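PDB 4OVQ: TRAP dicarboxylate ABC transporter, substrate-binding protein from Roseobacter denitrificans, which binds beta-D-glucuronate and probably serves as the periplasmic solute-binding component of a TRAP transporter. Local coordinates for residues A[128-131]-A[136-139]; A[75-80]-A[85-90]; A[241-244]-A[250-253]. All coordinates share one frame; numbering follows the deposited sequence.

How the contacts relate
Following the chain from the N terminus, contact 2 comes first: helix 70-79 turns back onto strand 84-88, which runs on toward the sugar pocket. Contact 1 closes next, a short return from helix 121-132 into strand 135-141, and contact 3 last, where helix 240-244 meets the start of the long helix 248-282. The three loops follow one another in series; none encloses or crosses another. Contacts 1 and 2 reach the same five-stranded mixed sheet, with strand 234-239 between their strands and their centres about 11 Å apart. Contacts 1 and 3 touch directly, Leu-138 CD2 lying 3.9 Å from Phe-243 CE1, whereas contacts 2 and 3 do not touch.

Contact 1 of 3, residues A[128-131]-A[136-139]; sequences AGMA and QPLA
Met-130, present as selenomethionine, lays its side chain against the ring of Pro-137, and this apolar packing carries the contact. Its CB stands 4.0 Å from Pro-137 CD, at the nitrogen end of the ring. The selenium reaches the far part, with SE 4.0 Å from Pro-137 CG, and CE lies 4.1 Å from both Pro-137 CB and CD. The chain runs straight through CG and then bends at its last torsion (chi3 63°); that bend turns the methyl back over the ring, so three atoms of one side chain share the proline. Both residues are buried, and both also touch Cys-235 of the neighbouring strand 234-239, which adds a third apolar surface.

Helix 121-132 connects through a short loop to strand 135-141, an edge strand of the mixed five-stranded sheet in this family 7 solute-binding protein. The backbones come closest where the two elements are joined, at Ala-131 and Gln-136, whose CA atoms are 4.7 Å apart. Strand 135-141 is bonded on its inner side to strand 234-239, Gln-136 pairing with Ile-238.

Polar atoms play a smaller part. The nearest approach of the Ala-131 methyl is to the amide oxygen of Gln-136, CB to OE1 4.3 Å, a loose van der Waals contact; Ile-240 touches both residues. The amide of Gln-136 is tethered within its own strand, NE2 giving a nearly straight hydrogen bond (170°) to Pro-137 O at 3.1 Å. That acceptor lies close to the amide plane, although the donor is tilted 33° from the plane of the carbonyl. With its chain bent at chi2, the glutamine amide is held against the next residue's carbonyl, which limits its rotation.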
ATOM      1  N   ALA A 128     -17.257  -1.630   2.241  1.00 16.45           N
ATOM      2  CA  ALA A 128     -18.245  -1.969   3.230  1.00 18.41           C
ATOM      3  C   ALA A 128     -17.553  -2.564   4.436  1.00 15.49           C
ATOM      4  O   ALA A 128     -17.834  -2.170   5.560  1.00 22.10           O
ATOM      5  CB  ALA A 128     -19.250  -2.935   2.667  1.00 22.98           C
ATOM      6  N   GLY A 129     -16.627  -3.493   4.182  1.00 17.70           N
ATOM      7  CA  GLY A 129     -15.899  -4.155   5.249  1.00 16.88           C
ATOM      8  C   GLY A 129     -15.109  -3.135   6.044  1.00 16.15           C
ATOM      9  O   GLY A 129     -15.043  -3.181   7.265  1.00 18.06           O
HETATM   10  N   MSE A 130     -14.518  -2.180   5.345  1.00 17.29           N
HETATM   11  CA  MSE A 130     -13.750  -1.151   6.031  1.00 11.95           C
HETATM   12  C   MSE A 130     -14.643  -0.277   6.892  1.00 18.77           C
HETATM   13  O   MSE A 130     -14.350  -0.029   8.064  1.00 15.26           O
HETATM   14  CB  MSE A 130     -12.963  -0.307   5.013  1.00 10.89           C
HETATM   15  CG  MSE A 130     -11.753  -1.088   4.423  1.00 10.36           C
HETATM   16 SE   MSE A 130     -10.795   0.030   3.139  1.00 18.48          SE
HETATM   17  CE  MSE A 130     -10.228   1.422   4.379  1.00 19.38           C
ATOM     18  N   ALA A 131     -15.742   0.191   6.303  1.00 20.98           N
ATOM     19  CA  ALA A 131     -16.675   1.060   6.997  1.00 23.93           C
ATOM     20  C   ALA A 131     -17.187   0.353   8.259  1.00 18.77           C
ATOM     21  O   ALA A 131     -17.313   0.976   9.317  1.00 25.20           O
ATOM     22  CB  ALA A 131     -17.830   1.439   6.060  1.00 24.34           C
ATOM     23  N   GLN A 136     -13.747   4.732   6.798  1.00 10.83           N
ATOM     24  CA  GLN A 136     -14.400   4.924   5.503  1.00 16.11           C
ATOM     25  C   GLN A 136     -13.379   5.304   4.401  1.00 13.14           C
ATOM     26  O   GLN A 136     -12.735   6.356   4.486  1.00 11.24           O
ATOM     27  CB  GLN A 136     -15.425   6.040   5.668  1.00 18.68           C
ATOM     28  CG  GLN A 136     -15.990   6.613   4.411  1.00 26.17           C
ATOM     29  CD  GLN A 136     -17.112   5.799   3.935  1.00 24.85           C
ATOM     30  OE1 GLN A 136     -18.069   5.551   4.680  1.00 30.47           O
ATOM     31  NE2 GLN A 136     -16.998   5.298   2.717  1.00 28.11           N
ATOM     32  N   PRO A 137     -13.193   4.458   3.376  1.00 11.78           N
ATOM     33  CA  PRO A 137     -12.373   4.942   2.254  1.00 10.79           C
ATOM     34  C   PRO A 137     -13.146   5.935   1.388  1.00 13.37           C
ATOM     35  O   PRO A 137     -14.332   5.751   1.147  1.00 16.40           O
ATOM     36  CB  PRO A 137     -12.053   3.669   1.475  1.00 13.57           C
ATOM     37  CG  PRO A 137     -13.292   2.837   1.713  1.00 11.53           C
ATOM     38  CD  PRO A 137     -13.703   3.089   3.130  1.00 12.21           C
ATOM     39  N   LEU A 138     -12.478   7.008   1.014  1.00  7.80           N
ATOM     40  CA  LEU A 138     -13.033   8.098   0.219  1.00  8.01           C
ATOM     41  C   LEU A 138     -12.550   8.101  -1.219  1.00  9.19           C
ATOM     42  O   LEU A 138     -13.263   8.588  -2.089  1.00 10.28           O
ATOM     43  CB  LEU A 138     -12.665   9.440   0.835  1.00  9.29           C
ATOM     44  CG  LEU A 138     -13.177   9.689   2.250  1.00  8.66           C
ATOM     45  CD1 LEU A 138     -12.553  10.990   2.761  1.00 10.41           C
ATOM     46  CD2 LEU A 138     -14.710   9.773   2.298  1.00 14.37           C
ATOM     47  N   ALA A 139     -11.371   7.556  -1.482  1.00  8.11           N
ATOM     48  CA  ALA A 139     -10.810   7.468  -2.816  1.00  8.40           C
ATOM     49  C   ALA A 139      -9.624   6.539  -2.789  1.00  8.62           C
ATOM     50  O   ALA A 139      -9.060   6.286  -1.716  1.00  9.68           O
ATOM     51  CB  ALA A 139     -10.400   8.839  -3.313  1.00  8.37           C
TER

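Contact 2 of 3, residues A[75-80]-A[85-90]; sequences EQVRAG and GNFNLG
Val-77 of helix 70-79 packs on Phe-87 and Gly-85 of strand 84-88. Earlier in the helix, Glu-75 O accepts from Ala-79 N at 2.9 Å, a regular helical bond. The side chain of Val-77 points at the strand, and its CG2 touches the edge of the Phe-87 ring, 3.7 Å from CZ and 3.8 Å from CE2. With CG1 anti to the backbone N (chi1 171°), CG2 is the branch set against the ring, and CB lies in the ring plane beside CE2. The same CG2 is 4.1 Å from Gly-85 N.

This is the helix-to-strand step of an alpha/beta lobe, and the strand ends at the sugar pocket: Asn-88, next after Phe-87, touches the bound glucuronate. It N-caps the weakly bonded helix that follows, its OD1 accepting from Gly-90 N at 2.9 Å from above the carbonyl plane; its ND2 bonds Glu-234 and its N bonds Gln-70 OE1, both glucuronate-binding residues. Gly-85 CA covers one face of the Phe-87 ring, 3.8 Å above it toward the rim; Ala-73 and Ile-74 add packing.

Gly-80 ends the helix in a Schellman motif, its N bonded at 3.1 Å to Val-77 O, which also accepts from Asn-239 ND2.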
ATOM      1  N   GLU A  75      -5.011   2.577  13.890  1.00  8.44           N
ATOM      2  CA  GLU A  75      -5.756   2.533  15.133  1.00 12.03           C
ATOM      3  C   GLU A  75      -6.239   3.921  15.576  1.00 12.50           C
ATOM      4  O   GLU A  75      -7.356   4.071  16.119  1.00 14.51           O
ATOM      5  CB  GLU A  75      -4.912   1.865  16.231  1.00 13.52           C
ATOM      6  CG  GLU A  75      -5.713   1.540  17.487  1.00 27.83           C
ATOM      7  CD  GLU A  75      -7.074   0.944  17.135  1.00 28.05           C
ATOM      8  OE1 GLU A  75      -7.102  -0.141  16.519  1.00 33.86           O
ATOM      9  OE2 GLU A  75      -8.114   1.594  17.430  1.00 37.22           O
ATOM     10  N   GLN A  76      -5.414   4.953  15.396  1.00  9.27           N
ATOM     11  CA  GLN A  76      -5.827   6.307  15.792  1.00  9.44           C
ATOM     12  C   GLN A  76      -7.037   6.776  14.969  1.00 10.66           C
ATOM     13  O   GLN A  76      -7.945   7.401  15.499  1.00 11.93           O
ATOM     14  CB  GLN A  76      -4.675   7.310  15.661  1.00 12.39           C
ATOM     15  CG  GLN A  76      -3.519   7.089  16.597  1.00 12.65           C
ATOM     16  CD  GLN A  76      -2.380   8.079  16.339  1.00 16.94           C
ATOM     17  OE1 GLN A  76      -2.590   9.288  16.287  1.00 24.50           O
ATOM     18  NE2 GLN A  76      -1.183   7.555  16.153  1.00 29.27           N
ATOM     19  N   VAL A  77      -7.047   6.489  13.671  1.00  8.92           N
ATOM     20  CA  VAL A  77      -8.185   6.881  12.837  1.00 10.26           C
ATOM     21  C   VAL A  77      -9.432   6.104  13.269  1.00 13.39           C
ATOM     22  O   VAL A  77     -10.497   6.682  13.460  1.00 12.15           O
ATOM     23  CB  VAL A  77      -7.872   6.733  11.325  1.00  9.71           C
ATOM     24  CG1 VAL A  77      -9.090   6.933  10.493  1.00 13.06           C
ATOM     25  CG2 VAL A  77      -6.870   7.816  10.930  1.00  9.89           C
ATOM     26  N   ARG A  78      -9.282   4.816  13.496  1.00 14.51           N
ATOM     27  CA  ARG A  78     -10.434   3.995  13.888  1.00 12.55           C
ATOM     28  C   ARG A  78     -11.015   4.505  15.222  1.00 16.48           C
ATOM     29  O   ARG A  78     -12.233   4.613  15.395  1.00 15.01           O
ATOM     30  CB  ARG A  78      -9.992   2.546  14.031  1.00 15.31           C
ATOM     31  CG  ARG A  78     -11.142   1.612  14.215  1.00 19.96           C
ATOM     32  CD  ARG A  78     -10.696   0.169  14.292  1.00 24.13           C
ATOM     33  NE  ARG A  78     -11.867  -0.708  14.324  1.00 32.40           N
ATOM     34  CZ  ARG A  78     -12.003  -1.787  15.089  1.00 23.62           C
ATOM     35  NH1 ARG A  78     -11.035  -2.151  15.930  1.00 30.73           N
ATOM     36  NH2 ARG A  78     -13.127  -2.500  15.023  1.00 29.42           N
ATOM     37  N   ALA A  79     -10.133   4.879  16.138  1.00 13.35           N
ATOM     38  CA  ALA A  79     -10.529   5.347  17.467  1.00 14.69           C
ATOM     39  C   ALA A  79     -11.006   6.801  17.504  1.00 15.91           C
ATOM     40  O   ALA A  79     -11.492   7.301  18.540  1.00 19.88           O
ATOM     41  CB  ALA A  79      -9.357   5.157  18.426  1.00 15.89           C
ATOM     42  N   GLY A  80     -10.847   7.517  16.398  1.00 12.59           N
ATOM     43  CA  GLY A  80     -11.221   8.911  16.345  1.00 14.85           C
ATOM     44  C   GLY A  80     -10.245   9.910  16.930  1.00 18.07           C
ATOM     45  O   GLY A  80     -10.573  11.089  17.061  1.00 21.58           O
ATOM     46  N   GLY A  85      -6.342   9.534   7.196  1.00  9.22           N
ATOM     47  CA  GLY A  85      -5.071   8.918   6.845  1.00  8.08           C
ATOM     48  C   GLY A  85      -5.038   8.577   5.367  1.00  8.73           C
ATOM     49  O   GLY A  85      -6.054   8.309   4.749  1.00 11.02           O
ATOM     50  N   ASN A  86      -3.863   8.645   4.772  1.00  7.60           N
ATOM     51  CA  ASN A  86      -3.601   7.945   3.534  1.00  7.56           C
ATOM     52  C   ASN A  86      -2.934   6.633   3.939  1.00  6.71           C
ATOM     53  O   ASN A  86      -1.767   6.618   4.326  1.00  7.46           O
ATOM     54  CB  ASN A  86      -2.705   8.791   2.612  1.00  6.95           C
ATOM     55  CG  ASN A  86      -1.927   7.960   1.594  1.00  8.93           C
ATOM     56  OD1 ASN A  86      -0.761   8.235   1.312  1.00  8.45           O
ATOM     57  ND2 ASN A  86      -2.558   6.930   1.062  1.00  7.82           N
ATOM     58  N   PHE A  87      -3.696   5.560   3.864  1.00  6.40           N
ATOM     59  CA  PHE A  87      -3.252   4.251   4.270  1.00  6.32           C
ATOM     60  C   PHE A  87      -3.109   3.291   3.068  1.00  6.02           C
ATOM     61  O   PHE A  87      -4.027   3.119   2.244  1.00  7.77           O
ATOM     62  CB  PHE A  87      -4.212   3.629   5.300  1.00  6.76           C
ATOM     63  CG  PHE A  87      -4.316   4.387   6.577  1.00  6.64           C
ATOM     64  CD1 PHE A  87      -3.191   4.935   7.162  1.00  9.28           C
ATOM     65  CD2 PHE A  87      -5.556   4.530   7.187  1.00  8.98           C
ATOM     66  CE1 PHE A  87      -3.287   5.646   8.350  1.00  9.98           C
ATOM     67  CE2 PHE A  87      -5.680   5.222   8.372  1.00  8.89           C
ATOM     68  CZ  PHE A  87      -4.547   5.772   8.954  1.00 10.82           C
ATOM     69  N   ASN A  88      -1.964   2.621   3.026  1.00  7.67           N
ATOM     70  CA  ASN A  88      -1.818   1.428   2.188  1.00  7.08           C
ATOM     71  C   ASN A  88      -2.740   0.333   2.723  1.00  5.74           C
ATOM     72  O   ASN A  88      -2.878   0.178   3.941  1.00  6.95           O
ATOM     73  CB  ASN A  88      -0.388   0.955   2.310  1.00  6.12           C
ATOM     74  CG  ASN A  88      -0.015  -0.146   1.326  1.00  8.56           C
ATOM     75  OD1 ASN A  88      -0.057  -1.339   1.671  1.00  6.84           O
ATOM     76  ND2 ASN A  88       0.451   0.242   0.148  1.00  8.90           N
ATOM     77  N   LEU A  89      -3.376  -0.442   1.857  1.00  8.18           N
ATOM     78  CA  LEU A  89      -4.296  -1.477   2.363  1.00  9.15           C
ATOM     79  C   LEU A  89      -3.611  -2.667   3.024  1.00  7.16           C
ATOM     80  O   LEU A  89      -4.254  -3.416   3.744  1.00  9.24           O
ATOM     81  CB  LEU A  89      -5.280  -1.934   1.281  1.00  9.55           C
ATOM     82  CG  LEU A  89      -6.629  -1.230   1.437  1.00  9.81           C
ATOM     83  CD1 LEU A  89      -6.548   0.257   1.205  1.00 10.01           C
ATOM     84  CD2 LEU A  89      -7.686  -1.871   0.521  1.00 17.73           C
ATOM     85  N   GLY A  90      -2.305  -2.824   2.806  1.00  7.64           N
ATOM     86  CA  GLY A  90      -1.550  -3.907   3.424  1.00  7.86           C
ATOM     87  C   GLY A  90      -1.743  -4.031   4.921  1.00  7.11           C
ATOM     88  O   GLY A  90      -2.174  -5.055   5.434  1.00  8.02           O
TER

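Contact 3 of 3, residues A[241-244]-A[250-253]; sequences GTFN and MKTA
Lys-251 crosses the ring of Phe-243 at about a right angle, its aliphatic chain touching the aromatic surface before its amine reaches water. CB starts at the far end of the ring, 3.7 Å from Phe-243 CZ. CG moves over the face, where it makes a CH-pi contact 4.0 Å from the ring centroid and 24° off the normal, displaced toward the rim. CD continues past CE2 at 4.0 Å. Phe-243 offers the ring from the helix through CG anti to its backbone N (chi1 -177°).

The two residues join a short helix, 240-244, followed through a brief loop by the long helix 248-282, at the periphery of the solute-binding fold and away from the sugar site. Leu-246 of the connecting loop also touches Lys-251.

Beyond the ring the lysine runs on extended. CE passes 3.5 Å from Phe-243 O and 4.0 Å from Asn-244 CA, the backbone of the first helix. NZ donates to a water at 2.9 Å; the bond from that water to Asn-244 O is unusually short, which leaves the bridge less certain. The amide oxygen of Asn-244 stays 4.1 Å from NZ, too long for direct bonding.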
ATOM      1  N   GLY A 241     -17.233   8.021  12.113  1.00 14.58           N
ATOM      2  CA  GLY A 241     -18.068   8.886  12.934  1.00 18.00           C
ATOM      3  C   GLY A 241     -17.965  10.336  12.498  1.00 16.19           C
ATOM      4  O   GLY A 241     -18.964  11.040  12.384  1.00 16.87           O
ATOM      5  N   THR A 242     -16.733  10.777  12.273  1.00 16.38           N
ATOM      6  CA  THR A 242     -16.442  12.098  11.726  1.00 16.23           C
ATOM      7  C   THR A 242     -17.211  12.323  10.424  1.00 17.36           C
ATOM      8  O   THR A 242     -17.855  13.367  10.257  1.00 15.27           O
ATOM      9  CB  THR A 242     -14.912  12.275  11.441  1.00 16.00           C
ATOM     10  OG1 THR A 242     -14.164  12.124  12.656  1.00 18.72           O
ATOM     11  CG2 THR A 242     -14.595  13.645  10.847  1.00 10.40           C
ATOM     12  N   PHE A 243     -17.137  11.360   9.510  1.00 13.64           N
ATOM     13  CA  PHE A 243     -17.792  11.473   8.205  1.00 13.24           C
ATOM     14  C   PHE A 243     -19.306  11.495   8.330  1.00 14.20           C
ATOM     15  O   PHE A 243     -19.990  12.338   7.717  1.00 16.83           O
ATOM     16  CB  PHE A 243     -17.358  10.332   7.266  1.00 16.41           C
ATOM     17  CG  PHE A 243     -17.953  10.427   5.876  1.00 20.44           C
ATOM     18  CD1 PHE A 243     -17.442  11.310   4.950  1.00 16.71           C
ATOM     19  CD2 PHE A 243     -19.019   9.627   5.511  1.00 22.43           C
ATOM     20  CE1 PHE A 243     -17.984  11.402   3.677  1.00 20.03           C
ATOM     21  CE2 PHE A 243     -19.557   9.710   4.233  1.00 22.75           C
ATOM     22  CZ  PHE A 243     -19.033  10.608   3.323  1.00 19.63           C
ATOM     23  N   ASN A 244     -19.843  10.612   9.169  1.00 14.68           N
ATOM     24  CA  ASN A 244     -21.283  10.483   9.274  1.00 16.97           C
ATOM     25  C   ASN A 244     -21.934  11.696   9.921  1.00 19.40           C
ATOM     26  O   ASN A 244     -23.124  11.922   9.748  1.00 21.78           O
ATOM     27  CB  ASN A 244     -21.662   9.219  10.035  1.00 15.30           C
ATOM     28  CG  ASN A 244     -21.535   7.981   9.200  1.00 17.37           C
ATOM     29  OD1 ASN A 244     -21.375   8.056   7.979  1.00 21.25           O
ATOM     30  ND2 ASN A 244     -21.628   6.815   9.844  1.00 19.96           N
HETATM   31  N   MSE A 250     -21.909  18.367   2.798  1.00 17.44           N
HETATM   32  CA  MSE A 250     -20.497  18.336   3.195  1.00 14.05           C
HETATM   33  C   MSE A 250     -19.864  16.981   2.887  1.00 13.26           C
HETATM   34  O   MSE A 250     -18.696  16.910   2.520  1.00 13.88           O
HETATM   35  CB  MSE A 250     -20.290  18.746   4.652  1.00 17.04           C
HETATM   36  CG  MSE A 250     -20.629  20.222   4.923  1.00 13.17           C
HETATM   37 SE   MSE A 250     -19.469  21.507   4.030  1.00 26.42          SE
HETATM   38  CE  MSE A 250     -20.488  21.839   2.407  1.00 23.48           C
ATOM     39  N   LYS A 251     -20.631  15.906   3.024  1.00 14.48           N
ATOM     40  CA  LYS A 251     -20.145  14.601   2.597  1.00 11.15           C
ATOM     41  C   LYS A 251     -19.810  14.639   1.113  1.00 11.65           C
ATOM     42  O   LYS A 251     -18.800  14.080   0.703  1.00 13.16           O
ATOM     43  CB  LYS A 251     -21.184  13.523   2.786  1.00 13.89           C
ATOM     44  CG  LYS A 251     -21.488  13.159   4.253  1.00 19.73           C
ATOM     45  CD  LYS A 251     -22.648  12.195   4.335  1.00 22.58           C
ATOM     46  CE  LYS A 251     -22.779  11.629   5.729  1.00 20.54           C
ATOM     47  NZ  LYS A 251     -23.817  10.545   5.801  1.00 26.49           N
ATOM     48  N   THR A 252     -20.657  15.294   0.328  1.00 14.36           N
ATOM     49  CA  THR A 252     -20.420  15.378  -1.113  1.00 13.97           C
ATOM     50  C   THR A 252     -19.141  16.151  -1.391  1.00 13.66           C
ATOM     51  O   THR A 252     -18.337  15.742  -2.224  1.00 13.31           O
ATOM     52  CB  THR A 252     -21.620  15.996  -1.856  1.00 14.00           C
ATOM     53  OG1 THR A 252     -22.753  15.111  -1.754  1.00 23.58           O
ATOM     54  CG2 THR A 252     -21.314  16.236  -3.303  1.00 18.81           C
ATOM     55  N   ALA A 253     -18.947  17.255  -0.674  1.00 14.18           N
ATOM     56  CA  ALA A 253     -17.707  18.032  -0.790  1.00 14.34           C
ATOM     57  C   ALA A 253     -16.449  17.249  -0.422  1.00 10.19           C
ATOM     58  O   ALA A 253     -15.443  17.327  -1.132  1.00 11.97           O
ATOM     59  CB  ALA A 253     -17.793  19.293   0.056  1.00 18.85           C
TER
HETATM   60  O   HOH W   1     -24.855  10.505   8.531  1.00 35.05           O